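PDB 5ZB2: DNA repair protein RAD7 from Saccharomyces cerevisiae, which serves in the global genome repair complex, which promotes nucleotide excision repair of nontranscribed DNA, and pairs with the elongin-C-type protein Elc1. Local coordinates for residues Y196-L199 against P200-L203; S21-Q24 against K25-D28; L343-P346 against N347-Y350; S6-Q9 against S10-T14; L53-A56 against L57-R61. All blocks are in the same frame, centred on the assembly; numbering follows the deposited sequence.

Contact 1: residues Y196-L199 against P200-L203; sequences YALL and PQYL
Leu199 O draws two backbone N-H groups back from the following turn, Leu203 N at 3.1 Å and Tyr202 N at 3.2 Å, and these bonds close the short helix 199-202. The two donors meet the oxygen differently: Leu203 N continues almost straight on from the carbonyl (C=O...N 170°), while Tyr202 N stands 60° out of the carbonyl plane. One residue earlier, Leu198 O receives only weak bonds from Gln201 N and Tyr202 N. Pro200 has no N-H to offer, which suits a proline in the first turn of a helix, and its ring carbon CD settles 3.2 Å from Ala197 O.

Among the side chains, the Tyr202 ring turns an edge to the preceding turn. Leu198 O lies in the ring plane, 3.4 Å from Tyr202 CD2. The ring is brought there by a first torsion that keeps CG beside the backbone N (chi1 -73°). The buried side of the turn belongs to leucines: Leu203 CD1 comes to 4.0 Å from Leu199 CB, and Leu203 CG lies 3.4 Å from Leu199 O, beside the carbonyl oxygen that accepts its own N-H. Gln201 and Leu198 slant across one another, with NE2 of the glutamine 3.9 Å from CD2 of the leucine.

Within the leucine-rich repeat solenoid the turn is wedged between two longer helices. Leu198 and Tyr202 press on Leu175 of helix 168-178, Leu199 and Leu203 meet Leu230 of helix 224-234, and Leu199 also reaches inward to Ile213 on strand 210-214.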
loop_
_atom_site.group_PDB
_atom_site.type_symbol
_atom_site.label_atom_id
_atom_site.label_comp_id
_atom_site.label_asym_id
_atom_site.label_seq_id
_atom_site.Cartn_x
_atom_site.Cartn_y
_atom_site.Cartn_z
ATOM N N TYR A 196 -15.941 -33.477 -2.987
ATOM C CA TYR A 196 -14.876 -34.075 -3.782
ATOM C C TYR A 196 -15.424 -34.831 -4.985
ATOM O O TYR A 196 -14.684 -35.076 -5.945
ATOM C CB TYR A 196 -14.036 -35.011 -2.912
ATOM C CG TYR A 196 -13.307 -34.304 -1.791
ATOM C CD1 TYR A 196 -12.070 -33.710 -2.005
ATOM C CD2 TYR A 196 -13.854 -34.237 -0.518
ATOM C CE1 TYR A 196 -11.397 -33.063 -0.978
ATOM C CE2 TYR A 196 -13.194 -33.594 0.513
ATOM C CZ TYR A 196 -11.965 -33.010 0.279
ATOM O OH TYR A 196 -11.314 -32.370 1.311
ATOM N N ALA A 197 -16.708 -35.189 -4.955
ATOM C CA ALA A 197 -17.328 -35.920 -6.052
ATOM C C ALA A 197 -17.416 -35.102 -7.334
ATOM O O ALA A 197 -17.653 -35.676 -8.401
ATOM C CB ALA A 197 -18.725 -36.381 -5.636
ATOM N N LEU A 198 -17.244 -33.781 -7.262
ATOM C CA LEU A 198 -17.298 -32.954 -8.462
ATOM C C LEU A 198 -16.023 -33.033 -9.294
ATOM O O LEU A 198 -16.046 -32.645 -10.468
ATOM C CB LEU A 198 -17.561 -31.490 -8.090
ATOM C CG LEU A 198 -18.882 -31.182 -7.385
ATOM C CD1 LEU A 198 -18.929 -29.726 -6.952
ATOM C CD2 LEU A 198 -20.069 -31.506 -8.281
ATOM N N LEU A 199 -14.919 -33.518 -8.722
ATOM C CA LEU A 199 -13.649 -33.495 -9.447
ATOM C C LEU A 199 -13.697 -34.295 -10.743
ATOM O O LEU A 199 -13.217 -33.786 -11.770
ATOM C CB LEU A 199 -12.517 -33.982 -8.534
ATOM C CG LEU A 199 -12.253 -33.190 -7.238
ATOM C CD1 LEU A 199 -10.987 -33.690 -6.552
ATOM C CD2 LEU A 199 -12.157 -31.691 -7.481
ATOM N N PRO A 200 -14.238 -35.516 -10.785
ATOM C CA PRO A 200 -14.246 -36.253 -12.063
ATOM C C PRO A 200 -15.003 -35.539 -13.170
ATOM O O PRO A 200 -14.676 -35.728 -14.348
ATOM C CB PRO A 200 -14.907 -37.594 -11.699
ATOM C CG PRO A 200 -14.749 -37.723 -10.228
ATOM C CD PRO A 200 -14.800 -36.323 -9.687
ATOM N N GLN A 201 -15.995 -34.710 -12.832
ATOM C CA GLN A 201 -16.756 -34.003 -13.858
ATOM C C GLN A 201 -15.913 -32.943 -14.555
ATOM O O GLN A 201 -16.000 -32.782 -15.779
ATOM C CB GLN A 201 -17.992 -33.346 -13.242
ATOM C CG GLN A 201 -18.928 -34.292 -12.526
ATOM C CD GLN A 201 -20.219 -33.617 -12.114
ATOM O OE1 GLN A 201 -20.633 -32.621 -12.712
ATOM N NE2 GLN A 201 -20.862 -34.150 -11.084
ATOM N N TYR A 202 -15.102 -32.202 -13.798
ATOM C CA TYR A 202 -14.497 -30.979 -14.306
ATOM C C TYR A 202 -13.040 -31.127 -14.719
ATOM O O TYR A 202 -12.567 -30.332 -15.537
ATOM C CB TYR A 202 -14.594 -29.871 -13.254
ATOM C CG TYR A 202 -15.987 -29.313 -13.080
ATOM C CD1 TYR A 202 -16.446 -28.279 -13.887
ATOM C CD2 TYR A 202 -16.836 -29.805 -12.099
ATOM C CE1 TYR A 202 -17.712 -27.762 -13.731
ATOM C CE2 TYR A 202 -18.108 -29.291 -11.937
ATOM C CZ TYR A 202 -18.539 -28.268 -12.755
ATOM O OH TYR A 202 -19.802 -27.745 -12.599
ATOM N N LEU A 203 -12.316 -32.103 -14.175
ATOM C CA LEU A 203 -10.883 -32.233 -14.438
ATOM C C LEU A 203 -10.701 -33.080 -15.693
ATOM O O LEU A 203 -10.353 -34.261 -15.643
ATOM C CB LEU A 203 -10.171 -32.837 -13.234
ATOM C CG LEU A 203 -10.274 -32.063 -11.919
ATOM C CD1 LEU A 203 -9.480 -32.773 -10.836
ATOM C CD2 LEU A 203 -9.784 -30.628 -12.082
#

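Contact 2: residues S21-Q24 against K25-D28; sequences SKWQ and KEAD
Trp23 and Ala27, one turn apart on the long helix 8-41, form a CH-pi contact. Ala27 CB sits over one face of the six-membered ring, 4.0 Å from its centroid, displaced slightly toward CZ2. The indole leans forward over the alanine because its CG is anti to the backbone N (chi1 162°). Beneath the pair the helix is regular, Ala27 N bonding to Trp23 O at 2.8 Å. This is the tight side, and it faces a second copy of the protein: Trp23 NE1 donates to Val34 O of that subunit, and Ala27 packs on the same Val34. Glu26, on an extended chain with OE2 approaching the indole only obliquely, borders this side and packs on Lys37 of the second subunit.

The solvent side is loose. Lys22 and Lys25 run outward, with Lys22 NZ 5.4 Å from Lys25 NZ. Lys25 N makes a weak bond to Lys22 O. Gln24 touches two bound glycol chains; Trp23 and Asp28 help line the pocket of the shorter one, probably from the crystallisation liquor. Asp28 OD2 forms a salt bridge with Lys73, while its backbone N is held 2.7 Å from Gln24 O.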
loop_
_atom_site.group_PDB
_atom_site.type_symbol
_atom_site.label_atom_id
_atom_site.label_comp_id
_atom_site.label_asym_id
_atom_site.label_seq_id
_atom_site.Cartn_x
_atom_site.Cartn_y
_atom_site.Cartn_z
ATOM N N SER A 21 2.375 8.323 -17.717
ATOM C CA SER A 21 2.313 6.901 -18.045
ATOM C C SER A 21 3.586 6.444 -18.743
ATOM O O SER A 21 4.165 5.409 -18.391
ATOM C CB SER A 21 1.091 6.621 -18.918
ATOM O OG SER A 21 -0.103 6.929 -18.224
ATOM N N LYS A 22 4.044 7.204 -19.739
ATOM C CA LYS A 22 5.275 6.825 -20.423
ATOM C C LYS A 22 6.470 6.919 -19.484
ATOM O O LYS A 22 7.377 6.080 -19.537
ATOM C CB LYS A 22 5.492 7.700 -21.657
ATOM C CG LYS A 22 6.753 7.360 -22.443
ATOM C CD LYS A 22 6.800 5.883 -22.833
ATOM C CE LYS A 22 8.141 5.491 -23.417
ATOM N NZ LYS A 22 8.252 4.012 -23.540
ATOM N N TRP A 23 6.483 7.929 -18.614
ATOM C CA TRP A 23 7.552 8.053 -17.631
ATOM C C TRP A 23 7.535 6.904 -16.627
ATOM O O TRP A 23 8.587 6.555 -16.078
ATOM C CB TRP A 23 7.434 9.400 -16.919
ATOM C CG TRP A 23 8.166 9.487 -15.622
ATOM C CD1 TRP A 23 9.440 9.935 -15.425
ATOM C CD2 TRP A 23 7.662 9.132 -14.332
ATOM N NE1 TRP A 23 9.761 9.877 -14.092
ATOM C CE2 TRP A 23 8.685 9.384 -13.399
ATOM C CE3 TRP A 23 6.442 8.623 -13.875
ATOM C CZ2 TRP A 23 8.526 9.148 -12.036
ATOM C CZ3 TRP A 23 6.288 8.385 -12.525
ATOM C CH2 TRP A 23 7.324 8.646 -11.621
ATOM N N GLN A 24 6.365 6.307 -16.370
ATOM C CA GLN A 24 6.299 5.162 -15.463
ATOM C C GLN A 24 7.289 4.083 -15.882
ATOM O O GLN A 24 8.055 3.569 -15.060
ATOM C CB GLN A 24 4.885 4.578 -15.430
ATOM C CG GLN A 24 3.817 5.467 -14.832
ATOM C CD GLN A 24 3.818 5.451 -13.324
ATOM O OE1 GLN A 24 4.857 5.268 -12.694
ATOM N NE2 GLN A 24 2.647 5.643 -12.734
ATOM N N LYS A 25 7.279 3.722 -17.168
ATOM C CA LYS A 25 8.166 2.667 -17.645
ATOM C C LYS A 25 9.630 3.049 -17.459
ATOM O O LYS A 25 10.447 2.218 -17.051
ATOM C CB LYS A 25 7.864 2.355 -19.110
ATOM C CG LYS A 25 6.461 1.808 -19.330
ATOM C CD LYS A 25 6.265 1.309 -20.752
ATOM C CE LYS A 25 4.880 0.705 -20.937
ATOM N NZ LYS A 25 4.682 0.163 -22.311
ATOM N N GLU A 26 9.981 4.304 -17.746
ATOM C CA GLU A 26 11.330 4.773 -17.443
ATOM C C GLU A 26 11.642 4.603 -15.960
ATOM O O GLU A 26 12.699 4.079 -15.590
ATOM C CB GLU A 26 11.488 6.237 -17.858
ATOM C CG GLU A 26 12.897 6.793 -17.654
ATOM C CD GLU A 26 12.975 8.294 -17.858
ATOM O OE1 GLU A 26 13.912 8.921 -17.318
ATOM O OE2 GLU A 26 12.099 8.846 -18.556
ATOM N N ALA A 27 10.732 5.051 -15.092
ATOM C CA ALA A 27 10.941 4.889 -13.657
ATOM C C ALA A 27 11.028 3.415 -13.283
ATOM O O ALA A 27 11.801 3.035 -12.395
ATOM C CB ALA A 27 9.819 5.576 -12.880
ATOM N N ASP A 28 10.246 2.567 -13.954
ATOM C CA ASP A 28 10.312 1.138 -13.682
ATOM C C ASP A 28 11.706 0.592 -13.970
ATOM O O ASP A 28 12.211 -0.263 -13.232
ATOM C CB ASP A 28 9.261 0.399 -14.510
ATOM C CG ASP A 28 9.119 -1.055 -14.106
ATOM O OD1 ASP A 28 8.324 -1.347 -13.188
ATOM O OD2 ASP A 28 9.804 -1.908 -14.707
#

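Contact 3: residues L343-P346 against N347-Y350; sequences LACP and NLTY
The amide of Asn347 and the ring of Pro346 meet at a slant. On one side of the amide plane lie both Pro346 CG, 3.9 Å from Asn347 ND2, and Pro346 C, 3.6 Å from Asn347 OD1. The amide is folded back over the proline because Asn347 CG stays beside its own backbone N (chi1 -55°). ND2 makes a weak hydrogen bond to Asp322 O.

Behind this pair the loop is closed by apolar atoms, and no hydrogen bond crosses between 343-346 and 347-350. Cys345 CB butts against Leu348 CB at 3.6 Å, where the chain turns back on itself after Pro346. Farther in, Leu343 and Leu348 cross at about a right angle, CD1 of the first 4.2 Å from CD2 of the second.

Polar backbone atoms of this buried bend are served from the next loop: the Asn371 side chain gives ND2 to Leu343 O and takes Cys345 N on OD1, so one amide clamps both ends of the Leu343-Cys345 run. Such a bend, with Cys-Pro-Asn-Leu leading from helix to strand, is familiar from cysteine-containing leucine-rich repeats. It carries the chain from helix 337-341 into strand 350-352. Leu343 rests on Leu316 of helix 309-320, Leu367 of helix 361-370 and Leu327 of strand 326-328, and Tyr350 joins that strand through backbone bonds.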
loop_
_atom_site.group_PDB
_atom_site.type_symbol
_atom_site.label_atom_id
_atom_site.label_comp_id
_atom_site.label_asym_id
_atom_site.label_seq_id
_atom_site.Cartn_x
_atom_site.Cartn_y
_atom_site.Cartn_z
ATOM N N LEU A 343 16.292 -53.483 -0.576
ATOM C CA LEU A 343 16.382 -52.024 -0.632
ATOM C C LEU A 343 17.828 -51.626 -0.919
ATOM O O LEU A 343 18.592 -51.227 -0.037
ATOM C CB LEU A 343 15.871 -51.408 0.666
ATOM C CG LEU A 343 15.767 -49.882 0.719
ATOM C CD1 LEU A 343 14.918 -49.344 -0.423
ATOM C CD2 LEU A 343 15.190 -49.444 2.058
ATOM N N ALA A 344 18.203 -51.735 -2.194
ATOM C CA ALA A 344 19.538 -51.363 -2.668
ATOM C C ALA A 344 19.352 -50.409 -3.844
ATOM O O ALA A 344 19.159 -50.845 -4.982
ATOM C CB ALA A 344 20.346 -52.594 -3.066
ATOM N N CYS A 345 19.415 -49.110 -3.568
ATOM C CA CYS A 345 19.077 -48.086 -4.537
ATOM C C CYS A 345 20.270 -47.168 -4.774
ATOM O O CYS A 345 20.829 -46.629 -3.808
ATOM C CB CYS A 345 17.881 -47.266 -4.042
ATOM S SG CYS A 345 16.484 -48.271 -3.486
ATOM N N PRO A 346 20.679 -46.946 -6.028
ATOM C CA PRO A 346 21.857 -46.095 -6.261
ATOM C C PRO A 346 21.635 -44.631 -5.923
ATOM O O PRO A 346 22.600 -43.941 -5.567
ATOM C CB PRO A 346 22.135 -46.288 -7.759
ATOM C CG PRO A 346 20.823 -46.669 -8.341
ATOM C CD PRO A 346 20.119 -47.469 -7.286
ATOM N N ASN A 347 20.403 -44.132 -6.012
ATOM C CA ASN A 347 20.129 -42.707 -5.864
ATOM C C ASN A 347 19.351 -42.363 -4.599
ATOM O O ASN A 347 19.018 -41.192 -4.396
ATOM C CB ASN A 347 19.365 -42.197 -7.090
ATOM C CG ASN A 347 20.082 -42.500 -8.388
ATOM O OD1 ASN A 347 21.252 -42.155 -8.560
ATOM N ND2 ASN A 347 19.389 -43.163 -9.307
ATOM N N LEU A 348 19.059 -43.338 -3.743
ATOM C CA LEU A 348 18.313 -43.055 -2.525
ATOM C C LEU A 348 19.165 -42.229 -1.570
ATOM O O LEU A 348 20.320 -42.570 -1.298
ATOM C CB LEU A 348 17.873 -44.362 -1.865
ATOM C CG LEU A 348 17.005 -44.249 -0.613
ATOM C CD1 LEU A 348 15.694 -43.543 -0.925
ATOM C CD2 LEU A 348 16.742 -45.631 -0.035
ATOM N N THR A 349 18.597 -41.130 -1.069
ATOM C CA THR A 349 19.300 -40.240 -0.150
ATOM C C THR A 349 18.623 -40.093 1.203
ATOM O O THR A 349 19.319 -39.860 2.195
ATOM C CB THR A 349 19.454 -38.839 -0.764
ATOM O OG1 THR A 349 18.173 -38.198 -0.832
ATOM C CG2 THR A 349 20.052 -38.924 -2.162
ATOM N N TYR A 350 17.297 -40.220 1.275
ATOM C CA TYR A 350 16.556 -40.077 2.520
ATOM C C TYR A 350 15.656 -41.287 2.725
ATOM O O TYR A 350 14.981 -41.734 1.792
ATOM C CB TYR A 350 15.708 -38.795 2.523
ATOM C CG TYR A 350 14.854 -38.643 3.762
ATOM C CD1 TYR A 350 15.377 -38.096 4.929
ATOM C CD2 TYR A 350 13.527 -39.048 3.768
ATOM C CE1 TYR A 350 14.601 -37.958 6.067
ATOM C CE2 TYR A 350 12.742 -38.916 4.903
ATOM C CZ TYR A 350 13.284 -38.369 6.047
ATOM O OH TYR A 350 12.510 -38.234 7.178
#

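Contact 4: residues S6-Q9 against S10-T14; sequences SSLQ and SLCIT
Ser7 OG is tucked between its own backbone N and carbonyl carbon (chi1 67°), the torsion that lets it reach forward to Ser10 N at 3.1 Å, with an N-H...O angle of 163°. Leu11 keeps CG beside its backbone N (chi1 -61°), and this directs CD2 back to 3.8 Å from Ser6 CB, while CG passes 3.3 Å from Ser7 O. That same oxygen accepts Leu11 N at 3.1 Å, in the carbonyl plane, so Ser7 holds the first turn by side chain and backbone together. Ser7 is thus the N-cap of helix 8-41. With an alanine here, Ser10 N would probably lose its capping acceptor and the start of the helix would be less firmly fixed.

The run Ser7-Leu8, then Cys12 after three residues, matches the BC box through which partners bind elongin C. Leu8 and Cys12 stand one turn apart, CD1 of the leucine 4.0 Å from SG, and Cys12 N bonds to Leu8 O at 3.0 Å. In the complex Cys12 packs on Leu94 of the Elongin-C chain and Leu11 on its Ile86, while Ser6 O is hydrogen-bonded to its Tyr64 OH. Ile13, bonded through N to Gln9 O, packs instead on Asn60 of a second copy of this protein.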
loop_
_atom_site.group_PDB
_atom_site.type_symbol
_atom_site.label_atom_id
_atom_site.label_comp_id
_atom_site.label_asym_id
_atom_site.label_seq_id
_atom_site.Cartn_x
_atom_site.Cartn_y
_atom_site.Cartn_z
ATOM N N SER A 6 -13.101 21.062 -25.700
ATOM C CA SER A 6 -12.440 20.814 -24.426
ATOM C C SER A 6 -11.625 22.029 -24.000
ATOM O O SER A 6 -10.932 22.651 -24.810
ATOM C CB SER A 6 -11.535 19.586 -24.528
ATOM O OG SER A 6 -12.279 18.429 -24.871
ATOM N N SER A 7 -11.709 22.362 -22.714
ATOM C CA SER A 7 -10.959 23.489 -22.180
ATOM C C SER A 7 -9.461 23.248 -22.310
ATOM O O SER A 7 -8.989 22.107 -22.335
ATOM C CB SER A 7 -11.315 23.716 -20.712
ATOM O OG SER A 7 -10.853 22.638 -19.915
ATOM N N LEU A 8 -8.702 24.343 -22.382
ATOM C CA LEU A 8 -7.249 24.226 -22.440
ATOM C C LEU A 8 -6.692 23.550 -21.194
ATOM O O LEU A 8 -5.658 22.875 -21.265
ATOM C CB LEU A 8 -6.613 25.604 -22.617
ATOM C CG LEU A 8 -5.082 25.624 -22.667
ATOM C CD1 LEU A 8 -4.545 24.719 -23.773
ATOM C CD2 LEU A 8 -4.582 27.047 -22.852
ATOM N N GLN A 9 -7.348 23.729 -20.046
ATOM C CA GLN A 9 -6.912 23.050 -18.830
ATOM C C GLN A 9 -7.017 21.539 -18.991
ATOM O O GLN A 9 -6.076 20.799 -18.679
ATOM C CB GLN A 9 -7.747 23.521 -17.638
ATOM C CG GLN A 9 -7.634 25.005 -17.343
ATOM C CD GLN A 9 -8.750 25.503 -16.442
ATOM O OE1 GLN A 9 -9.671 26.185 -16.897
ATOM N NE2 GLN A 9 -8.673 25.167 -15.161
ATOM N N SER A 10 -8.162 21.064 -19.484
ATOM C CA SER A 10 -8.347 19.633 -19.689
ATOM C C SER A 10 -7.316 19.078 -20.662
ATOM O O SER A 10 -6.794 17.974 -20.461
ATOM C CB SER A 10 -9.764 19.361 -20.198
ATOM O OG SER A 10 -9.955 17.982 -20.449
ATOM N N LEU A 11 -7.001 19.833 -21.720
ATOM C CA LEU A 11 -6.054 19.349 -22.719
ATOM C C LEU A 11 -4.652 19.228 -22.137
ATOM O O LEU A 11 -3.951 18.243 -22.391
ATOM C CB LEU A 11 -6.054 20.277 -23.935
ATOM C CG LEU A 11 -7.380 20.401 -24.686
ATOM C CD1 LEU A 11 -7.245 21.399 -25.824
ATOM C CD2 LEU A 11 -7.849 19.049 -25.212
ATOM N N CYS A 12 -4.225 20.220 -21.352
ATOM C CA CYS A 12 -2.930 20.118 -20.688
ATOM C C CYS A 12 -2.900 18.934 -19.730
ATOM O O CYS A 12 -1.884 18.237 -19.624
ATOM C CB CYS A 12 -2.616 21.416 -19.944
ATOM S SG CYS A 12 -2.325 22.851 -21.018
ATOM N N ILE A 13 -4.008 18.687 -19.026
ATOM C CA ILE A 13 -4.054 17.575 -18.080
ATOM C C ILE A 13 -3.922 16.247 -18.815
ATOM O O ILE A 13 -3.234 15.333 -18.350
ATOM C CB ILE A 13 -5.344 17.649 -17.241
ATOM C CG1 ILE A 13 -5.247 18.831 -16.266
ATOM C CG2 ILE A 13 -5.587 16.339 -16.486
ATOM C CD1 ILE A 13 -6.517 19.121 -15.499
ATOM N N THR A 14 -4.570 16.119 -19.974
ATOM C CA THR A 14 -4.420 14.898 -20.760
ATOM C C THR A 14 -2.972 14.703 -21.189
ATOM O O THR A 14 -2.430 13.596 -21.090
ATOM C CB THR A 14 -5.343 14.934 -21.978
ATOM O OG1 THR A 14 -6.706 14.943 -21.543
ATOM C CG2 THR A 14 -5.118 13.715 -22.881
#

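Contact 5: residues L53-A56 against L57-R61; sequences LAKA and LSKNR
A Schellman motif ends helix 50-59, with Asn60 folded back from it onto Ala56. Arg61, at positive phi, is the C-prime residue: its N bonds to Ser58 O at 2.9 Å, and Ala62 N reaches Leu57 O. Asn60 grips Ala56 O twice. ND2 comes to 2.6 Å, with that oxygen close to the amide plane, and the backbone N adds a longer bond at 3.3 Å from the opposite face of the carbonyl. With CG beside the backbone N (chi1 -69°), the amide is carried back along the helix to that oxygen. A leucine in its place would probably leave Ala56 O with the longer backbone bond alone and the helix end less well closed.

Ser58 does the same to Ala54 O, donating from OG at 2.9 Å and from N at 2.8 Å on opposite faces. Having spent its proton there, OG also accepts weakly from Ser82 N and Asp83 N. On the outer side Lys55 and Lys59 run side by side, CE of the first 3.8 Å from NZ of the second. The two ammonium groups share Asp99 of the Elongin-C chain, by a salt bridge from Lys59 and a weak, long ion pair from Lys55.

The other flank is apolar: Leu53 CG and Leu57 CD1 touch at 4.2 Å. Both leucines pack on Phe71, in the loop leading on toward strand 78-81 at the start of the solenoid; on the Elongin-C chain Leu53 meets Leu92 and Leu57 meets Leu95.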
loop_
_atom_site.group_PDB
_atom_site.type_symbol
_atom_site.label_atom_id
_atom_site.label_comp_id
_atom_site.label_asym_id
_atom_site.label_seq_id
_atom_site.Cartn_x
_atom_site.Cartn_y
_atom_site.Cartn_z
ATOM N N LEU A 53 18.045 -18.497 -1.725
ATOM C CA LEU A 53 18.078 -17.391 -0.776
ATOM C C LEU A 53 16.765 -17.300 -0.010
ATOM O O LEU A 53 16.758 -17.170 1.219
ATOM C CB LEU A 53 18.374 -16.085 -1.516
ATOM C CG LEU A 53 18.332 -14.794 -0.694
ATOM C CD1 LEU A 53 19.301 -14.845 0.479
ATOM C CD2 LEU A 53 18.638 -13.600 -1.587
ATOM N N ALA A 54 15.639 -17.389 -0.722
ATOM C CA ALA A 54 14.338 -17.359 -0.063
ATOM C C ALA A 54 14.220 -18.474 0.968
ATOM O O ALA A 54 13.675 -18.266 2.059
ATOM C CB ALA A 54 13.223 -17.470 -1.104
ATOM N N LYS A 55 14.736 -19.662 0.643
ATOM C CA LYS A 55 14.669 -20.784 1.574
ATOM C C LYS A 55 15.459 -20.489 2.843
ATOM O O LYS A 55 14.990 -20.747 3.958
ATOM C CB LYS A 55 15.193 -22.055 0.900
ATOM C CG LYS A 55 14.990 -23.320 1.723
ATOM C CD LYS A 55 15.865 -24.470 1.237
ATOM C CE LYS A 55 17.328 -24.267 1.619
ATOM N NZ LYS A 55 18.162 -25.478 1.362
ATOM N N ALA A 56 16.671 -19.950 2.693
ATOM C CA ALA A 56 17.480 -19.622 3.862
ATOM C C ALA A 56 16.766 -18.610 4.750
ATOM O O ALA A 56 16.687 -18.779 5.972
ATOM C CB ALA A 56 18.844 -19.092 3.420
ATOM N N LEU A 57 16.226 -17.551 4.147
ATOM C CA LEU A 57 15.499 -16.551 4.920
ATOM C C LEU A 57 14.273 -17.163 5.589
ATOM O O LEU A 57 14.018 -16.931 6.776
ATOM C CB LEU A 57 15.105 -15.382 4.015
ATOM C CG LEU A 57 16.281 -14.589 3.439
ATOM C CD1 LEU A 57 15.810 -13.582 2.406
ATOM C CD2 LEU A 57 17.060 -13.879 4.548
ATOM N N SER A 58 13.511 -17.969 4.844
ATOM C CA SER A 58 12.306 -18.576 5.405
ATOM C C SER A 58 12.633 -19.408 6.639
ATOM O O SER A 58 11.996 -19.259 7.689
ATOM C CB SER A 58 11.609 -19.438 4.349
ATOM O OG SER A 58 11.086 -18.647 3.295
ATOM N N LYS A 59 13.630 -20.292 6.535
ATOM C CA LYS A 59 13.977 -21.147 7.662
ATOM C C LYS A 59 14.403 -20.343 8.882
ATOM O O LYS A 59 14.285 -20.839 10.008
ATOM C CB LYS A 59 15.090 -22.124 7.266
ATOM C CG LYS A 59 14.588 -23.362 6.546
ATOM C CD LYS A 59 15.659 -24.438 6.462
ATOM C CE LYS A 59 16.783 -24.044 5.519
ATOM N NZ LYS A 59 17.724 -25.174 5.280
ATOM N N ASN A 60 14.892 -19.121 8.688
ATOM C CA ASN A 60 15.298 -18.260 9.790
ATOM C C ASN A 60 14.236 -17.233 10.159
ATOM O O ASN A 60 14.545 -16.272 10.868
ATOM C CB ASN A 60 16.608 -17.547 9.443
ATOM C CG ASN A 60 17.786 -18.497 9.378
ATOM O OD1 ASN A 60 18.380 -18.834 10.400
ATOM N ND2 ASN A 60 18.130 -18.934 8.174
ATOM N N ARG A 61 12.996 -17.413 9.700
ATOM C CA ARG A 61 11.917 -16.460 9.971
ATOM C C ARG A 61 12.349 -15.039 9.622
ATOM O O ARG A 61 11.963 -14.068 10.277
ATOM C CB ARG A 61 11.463 -16.543 11.431
ATOM C CG ARG A 61 10.871 -17.887 11.822
ATOM C CD ARG A 61 10.572 -17.968 13.316
ATOM N NE ARG A 61 9.477 -17.088 13.734
ATOM C CZ ARG A 61 9.628 -15.893 14.306
ATOM N NH1 ARG A 61 10.834 -15.394 14.543
ATOM N NH2 ARG A 61 8.558 -15.188 14.646
#

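Contacts 4 and 2 follow one another on helix 8-41, their centres about 22 Å apart, and mark a beginning and a middle: a capped first turn clasped by Elongin-C, then a more exposed stretch with one aromatic patch against the second subunit. Contact 5, the next helix's end, is more buried and, like contact 4, touches both Elongin-C and the second subunit; Ile13 and Asn60 of different copies meet there. Contacts 1 and 3 belong to the solenoid and touch no other chain. Contact 3 is buried and apolar, without bonds across; contact 1 is partly buried and relies on carbonyl bonds. The contact 5 lysines meet Asp99 of Elongin-C; Asp28 of contact 2 pairs within its own chain.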